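Local coordinates for protein putative peptidase (Bacteroides fragilis, PDB 5DYN) that is probably a clostripain-family (C11) cysteine peptidase that activates Bacteroides fragilis toxin by proteolysis, this chain being an N-terminal piece of it, at residues Y21-N26 with F115-E120. Sequence-based numbering, arbitrary orientation.
Sequences YMIAQN and FWSHGE. With NA (sodium ion), chain C; NA (sodium ion), chain D.
Tyr21 and Met22 run parallel to Phe115 and Trp116 toward the C-terminal ends of strands 16-23 and 110-116, and the evidence for pairing is direct. Trp116 N donates to Tyr21 O over 2.8 Å in a fairly straight bond, while the return bond from Ile23 N to Trp116 O is weak and bent. Packing is tight on the face carrying Met22 and Trp116. Met22 SD lies over the indole face, 4.4 Å from the centroid of the five-membered ring. It sits only 12° off the ring normal, a Met-aromatic contact. Met22 CG meets Trp116 CB at 3.7 Å. Trp116 CG stands anti to the backbone N (chi1 -162°), which carries the indole forward along the chain direction to Ala24. There Trp116 CZ3 touches Ala24 CB at 3.7 Å. Helix 29-43 covers this face, and Asp35 accepts from the indole NE1.

Two side chains grip the carbonyl of Ile23. Ser117 OG gives its proton to Ile23 O at 2.7 Å, in the carbonyl plane on a lone pair. Asn26 ND2, 2.9 Å from Ile23 O, instead approaches tilted 35° from that plane. Gln4 of the partner chain also bonds to both side chains, and Asn26 OD1 caps Leu28 N ahead of helix 29-43.

The looser side holds the partly exposed His118 and Gln25. His118 CD2 merely brushes Asn26 CG at 3.8 Å, the amide and ring planes steeply inclined; Ser27 OG holds the ring through NE2, so it is loose only toward Asn26. Gln25 turns away, its OE1 binding two sodium ions. Adjacent parallel strands continuing into loops at their C-terminal edge, beneath a covering helix, are characteristic of an alpha/beta sheet, consistent with the caspase-like fold of clan CD peptidases.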
loop_
_atom_site.group_PDB
_atom_site.type_symbol
_atom_site.label_atom_id
_atom_site.label_comp_id
_atom_site.label_asym_id
_atom_site.label_seq_id
_atom_site.Cartn_x
_atom_site.Cartn_y
_atom_site.Cartn_z
ATOM N N TYR A 21 1.447 5.300 -11.023
ATOM C CA TYR A 21 0.366 4.622 -11.725
ATOM C C TYR A 21 -0.987 4.975 -11.114
ATOM O O TYR A 21 -1.328 4.505 -10.030
ATOM C CB TYR A 21 0.584 3.105 -11.697
ATOM C CG TYR A 21 -0.174 2.348 -12.765
ATOM C CD1 TYR A 21 -1.517 2.033 -12.602
ATOM C CD2 TYR A 21 0.455 1.946 -13.936
ATOM C CE1 TYR A 21 -2.213 1.345 -13.577
ATOM C CE2 TYR A 21 -0.234 1.255 -14.918
ATOM C CZ TYR A 21 -1.568 0.955 -14.730
ATOM O OH TYR A 21 -2.261 0.265 -15.699
ATOM N N MET A 22 -1.759 5.796 -11.816
ATOM C CA MET A 22 -3.022 6.283 -11.279
ATOM C C MET A 22 -4.242 5.632 -11.921
ATOM O O MET A 22 -4.655 6.003 -13.022
ATOM C CB MET A 22 -3.117 7.798 -11.440
ATOM C CG MET A 22 -1.898 8.544 -10.951
ATOM S SD MET A 22 -2.208 10.313 -10.852
ATOM C CE MET A 22 -0.536 10.914 -10.890
ATOM N N ILE A 23 -4.816 4.661 -11.223
ATOM C CA ILE A 23 -6.100 4.104 -11.615
ATOM C C ILE A 23 -7.184 5.005 -11.033
ATOM O O ILE A 23 -7.696 4.759 -9.940
ATOM C CB ILE A 23 -6.265 2.654 -11.127
ATOM C CG1 ILE A 23 -5.058 1.817 -11.558
ATOM C CG2 ILE A 23 -7.563 2.055 -11.651
ATOM C CD1 ILE A 23 -5.054 0.408 -11.004
ATOM N N ALA A 24 -7.517 6.063 -11.766
ATOM C CA ALA A 24 -8.374 7.118 -11.238
ATOM C C ALA A 24 -9.778 7.114 -11.840
ATOM O O ALA A 24 -10.558 8.035 -11.604
ATOM C CB ALA A 24 -7.718 8.471 -11.460
ATOM N N GLN A 25 -10.104 6.080 -12.608
ATOM C CA GLN A 25 -11.430 5.987 -13.212
ATOM C C GLN A 25 -12.427 5.478 -12.179
ATOM O O GLN A 25 -12.971 4.377 -12.292
ATOM C CB GLN A 25 -11.409 5.084 -14.446
ATOM C CG GLN A 25 -12.669 5.169 -15.294
ATOM C CD GLN A 25 -12.497 4.497 -16.634
ATOM O OE1 GLN A 25 -11.555 4.789 -17.367
ATOM N NE2 GLN A 25 -13.396 3.574 -16.957
ATOM N N ASN A 26 -12.657 6.303 -11.166
ATOM C CA ASN A 26 -13.491 5.937 -10.039
ATOM C C ASN A 26 -13.894 7.178 -9.265
ATOM O O ASN A 26 -13.842 8.288 -9.795
ATOM C CB ASN A 26 -12.754 4.949 -9.134
ATOM C CG ASN A 26 -11.320 5.365 -8.869
ATOM O OD1 ASN A 26 -11.044 6.530 -8.587
ATOM N ND2 ASN A 26 -10.395 4.416 -8.979
ATOM N N PHE A 115 1.540 3.614 -6.468
ATOM C CA PHE A 115 0.264 3.014 -6.827
ATOM C C PHE A 115 -0.889 3.854 -6.294
ATOM O O PHE A 115 -1.114 3.935 -5.085
ATOM C CB PHE A 115 0.200 1.581 -6.307
ATOM C CG PHE A 115 1.240 0.681 -6.909
ATOM C CD1 PHE A 115 2.511 0.601 -6.358
ATOM C CD2 PHE A 115 0.955 -0.068 -8.038
ATOM C CE1 PHE A 115 3.475 -0.221 -6.916
ATOM C CE2 PHE A 115 1.915 -0.894 -8.600
ATOM C CZ PHE A 115 3.174 -0.969 -8.037
ATOM N N TRP A 116 -1.616 4.471 -7.222
ATOM C CA TRP A 116 -2.596 5.508 -6.917
ATOM C C TRP A 116 -4.000 5.068 -7.316
ATOM O O TRP A 116 -4.351 5.121 -8.499
ATOM C CB TRP A 116 -2.218 6.800 -7.654
ATOM C CG TRP A 116 -2.847 8.072 -7.142
ATOM C CD1 TRP A 116 -2.231 9.052 -6.413
ATOM C CD2 TRP A 116 -4.197 8.517 -7.349
ATOM N NE1 TRP A 116 -3.113 10.071 -6.148
ATOM C CE2 TRP A 116 -4.326 9.767 -6.707
ATOM C CE3 TRP A 116 -5.308 7.980 -8.008
ATOM C CZ2 TRP A 116 -5.523 10.484 -6.703
ATOM C CZ3 TRP A 116 -6.494 8.692 -8.002
ATOM C CH2 TRP A 116 -6.591 9.932 -7.354
ATOM N N SER A 117 -4.795 4.639 -6.335
ATOM C CA SER A 117 -6.181 4.231 -6.576
ATOM C C SER A 117 -6.902 3.877 -5.278
ATOM O O SER A 117 -6.438 4.205 -4.188
ATOM C CB SER A 117 -6.237 3.033 -7.528
ATOM O OG SER A 117 -7.538 2.861 -8.052
ATOM N N HIS A 118 -8.044 3.207 -5.406
ATOM C CA HIS A 118 -8.704 2.593 -4.258
ATOM C C HIS A 118 -7.959 1.320 -3.880
ATOM O O HIS A 118 -7.315 0.698 -4.724
ATOM C CB HIS A 118 -10.171 2.276 -4.557
ATOM C CG HIS A 118 -11.080 3.459 -4.445
ATOM N ND1 HIS A 118 -11.223 4.179 -3.278
ATOM C CD2 HIS A 118 -11.902 4.041 -5.350
ATOM C CE1 HIS A 118 -12.088 5.159 -3.472
ATOM N NE2 HIS A 118 -12.516 5.096 -4.720
ATOM N N GLY A 119 -8.052 0.931 -2.615
ATOM C CA GLY A 119 -7.332 -0.229 -2.130
ATOM C C GLY A 119 -8.160 -1.085 -1.195
ATOM O O GLY A 119 -9.030 -0.585 -0.481
ATOM N N GLU A 120 -7.882 -2.385 -1.205
ATOM C CA GLU A 120 -8.606 -3.341 -0.380
ATOM C C GLU A 120 -7.721 -4.563 -0.139
ATOM O O GLU A 120 -8.132 -5.700 -0.370
ATOM C CB GLU A 120 -9.929 -3.735 -1.047
ATOM C CG GLU A 120 -10.902 -4.533 -0.178
ATOM C CD GLU A 120 -11.479 -3.726 0.967
ATOM O OE1 GLU A 120 -12.494 -3.027 0.754
ATOM O OE2 GLU A 120 -10.920 -3.793 2.082
HETATM NA NA NA C . -10.232 2.834 -17.896
HETATM NA NA NA D . -10.511 6.793 -18.309
#